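Side-chain contacts in fatty acid-binding protein 2 (Manduca sexta, PDB 1MDC), which binds fatty acids one to one in the interior of a beta-barrel and serves as a cytoplasmic lipid transport protein: residues Gly18-Ala23 with Ala32-Lys37; Asp72-Gly77 with His93-Asp98. All coordinates share one frame; numbering follows the deposited sequence.

Interaction 1 of 2, residues Gly18-Ala23 with Ala32-Lys37; sequences GFLKSA and ALVSDK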
ATOM      1  N   GLY A  18      -0.573 -13.836  -6.194  1.00 10.65           N
ATOM      2  CA  GLY A  18      -0.246 -13.720  -7.604  1.00  9.04           C
ATOM      3  C   GLY A  18       0.521 -12.477  -7.868  1.00  9.37           C
ATOM      4  O   GLY A  18       1.501 -12.467  -8.607  1.00  8.91           O
ATOM      5  N   PHE A  19       0.072 -11.404  -7.240  1.00  8.37           N
ATOM      6  CA  PHE A  19       0.778 -10.164  -7.427  1.00  8.06           C
ATOM      7  C   PHE A  19       2.195 -10.254  -6.830  1.00  6.66           C
ATOM      8  O   PHE A  19       3.143  -9.762  -7.421  1.00  8.82           O
ATOM      9  CB  PHE A  19       0.054  -8.952  -6.681  1.00  4.21           C
ATOM     10  CG  PHE A  19       0.964  -7.772  -6.494  1.00 10.12           C
ATOM     11  CD1 PHE A  19       1.319  -6.962  -7.565  1.00 10.85           C
ATOM     12  CD2 PHE A  19       1.463  -7.473  -5.239  1.00 12.99           C
ATOM     13  CE1 PHE A  19       2.157  -5.867  -7.388  1.00 21.21           C
ATOM     14  CE2 PHE A  19       2.330  -6.376  -5.050  1.00 14.94           C
ATOM     15  CZ  PHE A  19       2.671  -5.577  -6.110  1.00 13.03           C
ATOM     16  N   LEU A  20       2.357 -10.852  -5.648  1.00  8.06           N
ATOM     17  CA  LEU A  20       3.686 -10.923  -5.046  1.00  8.49           C
ATOM     18  C   LEU A  20       4.647 -11.775  -5.862  1.00  9.66           C
ATOM     19  O   LEU A  20       5.855 -11.519  -5.901  1.00 13.95           O
ATOM     20  CB  LEU A  20       3.581 -11.448  -3.656  1.00  9.59           C
ATOM     21  CG  LEU A  20       2.808 -10.481  -2.739  1.00  8.74           C
ATOM     22  CD1 LEU A  20       2.521 -11.166  -1.439  1.00 12.42           C
ATOM     23  CD2 LEU A  20       3.610  -9.240  -2.444  1.00  8.81           C
ATOM     24  N   LYS A  21       4.103 -12.796  -6.525  1.00 10.15           N
ATOM     25  CA  LYS A  21       4.941 -13.666  -7.353  1.00  7.15           C
ATOM     26  C   LYS A  21       5.498 -12.861  -8.514  1.00 10.01           C
ATOM     27  O   LYS A  21       6.649 -12.946  -8.901  1.00 16.37           O
ATOM     28  CB  LYS A  21       4.245 -14.936  -7.876  1.00 13.50           C
ATOM     29  CG  LYS A  21       4.003 -15.958  -6.756  1.00 10.95           C
ATOM     30  CD  LYS A  21       3.004 -17.009  -7.229  1.00 20.33           C
ATOM     31  CE  LYS A  21       2.898 -18.228  -6.370  1.00 79.18           C
ATOM     32  NZ  LYS A  21       1.550 -18.801  -6.491  1.00 82.63           N
ATOM     33  N   SER A  22       4.657 -12.037  -9.080  1.00 11.95           N
ATOM     34  CA  SER A  22       5.053 -11.208 -10.196  1.00  6.66           C
ATOM     35  C   SER A  22       6.098 -10.195  -9.802  1.00  9.73           C
ATOM     36  O   SER A  22       6.723  -9.563 -10.661  1.00  9.34           O
ATOM     37  CB  SER A  22       3.808 -10.509 -10.774  1.00 15.23           C
ATOM     38  OG  SER A  22       3.579  -9.235 -10.072  1.00 14.59           O
ATOM     39  N   ALA A  23       6.276 -10.046  -8.491  1.00 12.36           N
ATOM     40  CA  ALA A  23       7.253  -9.103  -7.993  1.00 12.38           C
ATOM     41  C   ALA A  23       8.617  -9.756  -7.740  1.00 16.98           C
ATOM     42  O   ALA A  23       9.603  -9.090  -7.373  1.00 15.77           O
ATOM     43  CB  ALA A  23       6.731  -8.244  -6.850  1.00  9.79           C
ATOM     44  N   ALA A  32       5.117 -14.470   4.534  1.00 13.68           N
ATOM     45  CA  ALA A  32       4.921 -13.518   5.588  1.00 11.82           C
ATOM     46  C   ALA A  32       3.921 -12.454   5.156  1.00 13.21           C
ATOM     47  O   ALA A  32       3.014 -12.089   5.893  1.00 15.23           O
ATOM     48  CB  ALA A  32       6.258 -12.900   6.008  1.00 16.13           C
ATOM     49  N   LEU A  33       4.065 -11.938   3.945  1.00  9.71           N
ATOM     50  CA  LEU A  33       3.135 -10.907   3.500  1.00  9.38           C
ATOM     51  C   LEU A  33       1.704 -11.363   3.392  1.00 10.70           C
ATOM     52  O   LEU A  33       0.764 -10.637   3.740  1.00 16.24           O
ATOM     53  CB  LEU A  33       3.573 -10.199   2.211  1.00  8.94           C
ATOM     54  CG  LEU A  33       4.797  -9.320   2.477  1.00 13.51           C
ATOM     55  CD1 LEU A  33       5.374  -8.924   1.114  1.00 13.80           C
ATOM     56  CD2 LEU A  33       4.367  -8.042   3.230  1.00 13.08           C
ATOM     57  N   VAL A  34       1.516 -12.575   2.894  1.00  9.94           N
ATOM     58  CA  VAL A  34       0.158 -13.057   2.749  1.00 11.78           C
ATOM     59  C   VAL A  34      -0.478 -13.373   4.083  1.00  8.34           C
ATOM     60  O   VAL A  34      -1.689 -13.403   4.207  1.00 16.38           O
ATOM     61  CB  VAL A  34      -0.135 -14.183   1.718  1.00 19.24           C
ATOM     62  CG1 VAL A  34       0.578 -13.976   0.412  1.00 15.97           C
ATOM     63  CG2 VAL A  34       0.046 -15.559   2.255  1.00 31.79           C
ATOM     64  N   SER A  35       0.327 -13.621   5.084  0.50 24.42           N
ATOM     65  CA  SER A  35      -0.274 -13.961   6.368  0.50 32.26           C
ATOM     66  C   SER A  35      -0.510 -12.692   7.225  0.50 45.93           C
ATOM     67  O   SER A  35      -1.164 -12.770   8.271  0.50 40.15           O
ATOM     68  CB  SER A  35       0.589 -14.920   7.190  0.75 19.43           C
ATOM     69  OG  SER A  35       1.735 -14.231   7.682  0.75 19.09           O
ATOM     70  N   ASP A  36       0.046 -11.561   6.803  1.00 11.98           N
ATOM     71  CA  ASP A  36      -0.094 -10.335   7.594  1.00 11.04           C
ATOM     72  C   ASP A  36      -1.521  -9.858   7.786  1.00 11.68           C
ATOM     73  O   ASP A  36      -2.378 -10.157   6.971  1.00  9.89           O
ATOM     74  CB  ASP A  36       0.617  -9.262   6.720  1.00 18.41           C
ATOM     75  CG  ASP A  36       0.991  -7.922   7.317  1.00 22.71           C
ATOM     76  OD1 ASP A  36       1.039  -7.938   8.603  1.00 22.02           O
ATOM     77  OD2 ASP A  36       1.264  -6.949   6.636  1.00 20.55           O
ATOM     78  N   LYS A  37      -1.758  -9.100   8.861  1.00 12.00           N
ATOM     79  CA  LYS A  37      -3.074  -8.531   9.149  1.00  9.84           C
ATOM     80  C   LYS A  37      -2.744  -7.058   9.437  1.00  8.21           C
ATOM     81  O   LYS A  37      -2.833  -6.597  10.577  1.00 11.73           O
ATOM     82  CB  LYS A  37      -3.769  -9.165  10.356  1.00 12.06           C
ATOM     83  CG  LYS A  37      -4.314 -10.578  10.087  1.00 18.84           C
ATOM     84  CD  LYS A  37      -5.528 -10.608   9.131  1.00 25.60           C
ATOM     85  CE  LYS A  37      -6.143 -11.980   8.797  1.00 47.94           C
ATOM     86  NZ  LYS A  37      -7.213 -11.954   7.756  1.00100.00           N
TER
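Leu20 meets Leu33 and Val34 in the helix-turn-helix lid of the fatty acid-binding protein fold. The lid closes one end of the beta-barrel. Its two short helices, 16-21 and 27-35, come together here through apolar side chains. Within 18-23, Leu20 alone makes the contact with 32-37. Its CD1 is shared between two neighbours: it lies 3.9 Å from CB of Leu33 and 3.9 Å from CG1 of Val34. The other branch runs toward the end of Leu33, with CD2 of Leu20 at 4.0 Å from CD1 of Leu33. Both leucines have CG anti to the carbonyl carbon, at chi1 -65° for Leu20 and -70° for Leu33. In each, CD1 then extends the chain. This lets Leu20 bridge the space between helices whose nearest CA atoms, those of Leu20 and Leu33, are 8.6 Å apart. The two leucine side chains cross obliquely, so one methyl of Leu20 lies at the base of Leu33 and the other near its end. Val34 offers a single methyl at the border of the patch. Leu25, in the turn between the helices, touches both leucines, and Ile30 adds to the packing on Leu20. Next to Leu20 in sequence, Phe19 touches the bound palmitate. Near the end of 18-23, Ser22 OG donates a hydrogen bond to Phe19 O at 2.7 Å, the donor lying 19° off the carbonyl plane.

Interaction 2 of 2, residues Asp72-Gly77 with His93-Asp98; sequences DVIGAG and HVVKGD. With SO4 (sulfate ion), chain B.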
ATOM      1  N   ASP A  72      12.118   4.935  -0.630  1.00  6.45           N
ATOM      2  CA  ASP A  72      11.326   4.310   0.429  1.00 11.02           C
ATOM      3  C   ASP A  72      11.551   2.799   0.593  1.00  8.64           C
ATOM      4  O   ASP A  72      12.213   2.179  -0.219  1.00 11.18           O
ATOM      5  CB  ASP A  72       9.848   4.566  -0.055  1.00 12.83           C
ATOM      6  CG  ASP A  72       8.645   4.399   0.895  1.00 11.92           C
ATOM      7  OD1 ASP A  72       8.918   4.365   2.158  1.00  8.03           O
ATOM      8  OD2 ASP A  72       7.521   4.300   0.470  1.00 11.53           O
ATOM      9  N   VAL A  73      10.989   2.243   1.666  1.00 10.23           N
ATOM     10  CA  VAL A  73      11.080   0.828   1.979  1.00  9.72           C
ATOM     11  C   VAL A  73       9.677   0.387   2.356  1.00  8.17           C
ATOM     12  O   VAL A  73       9.092   0.931   3.287  1.00 10.30           O
ATOM     13  CB  VAL A  73      12.036   0.558   3.113  1.00  9.14           C
ATOM     14  CG1 VAL A  73      12.053  -0.954   3.304  1.00 11.07           C
ATOM     15  CG2 VAL A  73      13.434   1.072   2.801  1.00 10.93           C
ATOM     16  N   ILE A  74       9.126  -0.574   1.625  1.00 11.30           N
ATOM     17  CA  ILE A  74       7.785  -1.064   1.897  1.00 15.65           C
ATOM     18  C   ILE A  74       7.719  -2.585   1.980  1.00 22.66           C
ATOM     19  O   ILE A  74       8.692  -3.302   1.696  1.00 14.58           O
ATOM     20  CB  ILE A  74       6.854  -0.595   0.762  1.00 16.03           C
ATOM     21  CG1 ILE A  74       7.310  -1.160  -0.548  1.00 15.18           C
ATOM     22  CG2 ILE A  74       6.808   0.953   0.656  1.00 20.92           C
ATOM     23  CD1 ILE A  74       6.181  -1.143  -1.587  1.00 26.03           C
ATOM     24  N   GLY A  75       6.557  -3.100   2.363  1.00 17.04           N
ATOM     25  CA  GLY A  75       6.436  -4.534   2.442  1.00 20.37           C
ATOM     26  C   GLY A  75       7.357  -5.113   3.475  1.00 17.27           C
ATOM     27  O   GLY A  75       7.423  -4.650   4.598  1.00 20.10           O
ATOM     28  N   ALA A  76       8.068  -6.136   3.090  1.00 27.14           N
ATOM     29  CA  ALA A  76       8.962  -6.762   4.015  1.00 29.81           C
ATOM     30  C   ALA A  76      10.381  -6.412   3.694  1.00 26.81           C
ATOM     31  O   ALA A  76      11.197  -7.279   3.457  1.00 31.84           O
ATOM     32  CB  ALA A  76       8.755  -8.273   3.945  1.00 27.49           C
ATOM     33  N   GLY A  77      10.648  -5.122   3.675  1.00 21.09           N
ATOM     34  CA  GLY A  77      11.969  -4.591   3.404  1.00 10.68           C
ATOM     35  C   GLY A  77      12.360  -4.306   1.966  1.00 19.34           C
ATOM     36  O   GLY A  77      13.560  -4.231   1.702  1.00 16.83           O
ATOM     37  N   HIS A  93      -0.724   5.194  -5.110  1.00  5.83           N
ATOM     38  CA  HIS A  93       0.679   5.060  -4.785  1.00  7.05           C
ATOM     39  C   HIS A  93       1.351   4.331  -5.910  1.00 14.11           C
ATOM     40  O   HIS A  93       0.974   3.190  -6.148  1.00 11.29           O
ATOM     41  CB  HIS A  93       0.725   4.122  -3.575  1.00  9.03           C
ATOM     42  CG  HIS A  93       2.036   3.916  -2.910  1.00 14.37           C
ATOM     43  ND1 HIS A  93       2.162   3.116  -1.702  1.00  8.73           N
ATOM     44  CD2 HIS A  93       3.239   4.369  -3.266  1.00 17.47           C
ATOM     45  CE1 HIS A  93       3.446   3.183  -1.386  1.00  8.91           C
ATOM     46  NE2 HIS A  93       4.128   3.877  -2.275  1.00 19.45           N
ATOM     47  N   VAL A  94       2.296   4.978  -6.593  1.00  9.66           N
ATOM     48  CA  VAL A  94       2.989   4.338  -7.691  1.00 21.33           C
ATOM     49  C   VAL A  94       4.327   3.938  -7.139  1.00 12.19           C
ATOM     50  O   VAL A  94       4.951   4.775  -6.488  1.00  6.84           O
ATOM     51  CB  VAL A  94       3.210   5.233  -8.901  1.00 17.38           C
ATOM     52  CG1 VAL A  94       3.965   4.481 -10.035  1.00 15.86           C
ATOM     53  CG2 VAL A  94       1.895   5.851  -9.340  1.00 18.63           C
ATOM     54  N   VAL A  95       4.769   2.696  -7.367  1.00  7.56           N
ATOM     55  CA  VAL A  95       6.065   2.349  -6.799  1.00 13.59           C
ATOM     56  C   VAL A  95       6.942   1.788  -7.875  1.00 18.43           C
ATOM     57  O   VAL A  95       6.444   1.022  -8.688  1.00 14.43           O
ATOM     58  CB  VAL A  95       5.980   1.371  -5.614  1.00 16.27           C
ATOM     59  CG1 VAL A  95       5.054   1.882  -4.506  1.00 11.74           C
ATOM     60  CG2 VAL A  95       5.440   0.071  -6.114  1.00 21.08           C
ATOM     61  N   LYS A  96       8.221   2.169  -7.886  1.00  9.35           N
ATOM     62  CA  LYS A  96       9.156   1.664  -8.911  1.00 12.14           C
ATOM     63  C   LYS A  96      10.251   0.883  -8.215  1.00 14.62           C
ATOM     64  O   LYS A  96      10.923   1.425  -7.361  1.00 10.40           O
ATOM     65  CB  LYS A  96       9.760   2.794  -9.850  1.00 17.14           C
ATOM     66  CG  LYS A  96      10.960   2.402 -10.713  1.00 99.61           C
ATOM     67  CD  LYS A  96      10.895   0.987 -11.221  1.00 44.23           C
ATOM     68  CE  LYS A  96      12.149   0.734 -11.998  1.00 99.77           C
ATOM     69  NZ  LYS A  96      12.057  -0.480 -12.778  1.00 86.56           N
ATOM     70  N   GLY A  97      10.443  -0.383  -8.545  1.00 12.79           N
ATOM     71  CA  GLY A  97      11.484  -1.139  -7.874  1.00 14.62           C
ATOM     72  C   GLY A  97      12.326  -1.855  -8.898  1.00 23.50           C
ATOM     73  O   GLY A  97      12.107  -1.685 -10.083  1.00 16.82           O
ATOM     74  N   ASP A  98      13.287  -2.660  -8.482  1.00 20.89           N
ATOM     75  CA  ASP A  98      14.099  -3.356  -9.475  1.00 28.18           C
ATOM     76  C   ASP A  98      13.257  -4.281 -10.346  1.00 15.66           C
ATOM     77  O   ASP A  98      13.522  -4.477 -11.547  1.00 18.00           O
ATOM     78  CB  ASP A  98      15.014  -4.395  -8.780  1.00 27.32           C
ATOM     79  CG  ASP A  98      16.138  -3.888  -7.984  1.00 68.53           C
ATOM     80  OD1 ASP A  98      16.834  -2.967  -8.620  1.00 53.63           O
ATOM     81  OD2 ASP A  98      16.367  -4.337  -6.880  1.00 99.97           O
TER
HETATM   82  S   SO4 B 200       0.267   2.135   1.033  1.00 76.87           S
HETATM   83  O1  SO4 B 200       0.057   3.587   1.001  1.00 56.01           O
HETATM   84  O2  SO4 B 200      -0.837   1.496   1.718  1.00100.00           O
HETATM   85  O3  SO4 B 200       0.304   1.580  -0.327  1.00 69.51           O
HETATM   86  O4  SO4 B 200       1.537   1.843   1.757  1.00 66.10           O
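Ile74 and Val95 approach by their methyl ends, with CD1 of Ile74 4.4 Å from CG1 of Val95. Both also touch the bound palmitate, so this apolar pair faces the ligand. The second pair is polar. Asp72 OD2 stands near the plane of the His93 ring, at its edge, 4.4 Å from NE2. Ser82 OG, on the strand between, is hydrogen-bonded to both atoms and joins them indirectly. The other ring nitrogen serves the sulfate, probably an ion from the crystallisation liquor. His93 ND1 donates to sulfate O3 at 2.8 Å, almost straight at 173° and in the ring plane. With CG anti to the backbone N and beside the carbonyl carbon (chi1 -173°), the ring presents its ND1 edge to the sulfate. Tyr84 stacks on the ring, and its OH binds the sulfate together with Lys106 NZ. A phenylalanine in place of His93 would probably leave sulfate O3 without this donor and Ser82 without its ring partner. Strands 70-74 and 90-97 are not neighbours, because strand 78-87 runs between them. The inward-facing side chains therefore meet past that strand, inside the antiparallel beta-barrel of the fatty acid-binding proteins, whose interior holds the ligand.

How the interactions relate
Interaction 1 joins the two lid helices, and interaction 2 joins two strands of the barrel wall. They share no element, and their centres are about 13 Å apart. They do touch: CD2 of Leu33 lies 4.1 Å from CA of Gly75, so the second lid helix meets the turn after strand 70-74. In relatives this helix and turn are thought to be part of the portal by which the ligand enters. Interaction 1 is a buried, purely hydrophobic contact. Interaction 2 is partly buried and mixed, with apolar groups beside the ligand and a polar cluster at the sulfate. Bound palmitate lies near both, about 4 Å from the side chain of Leu20 and about 4 Å from that of Ile74.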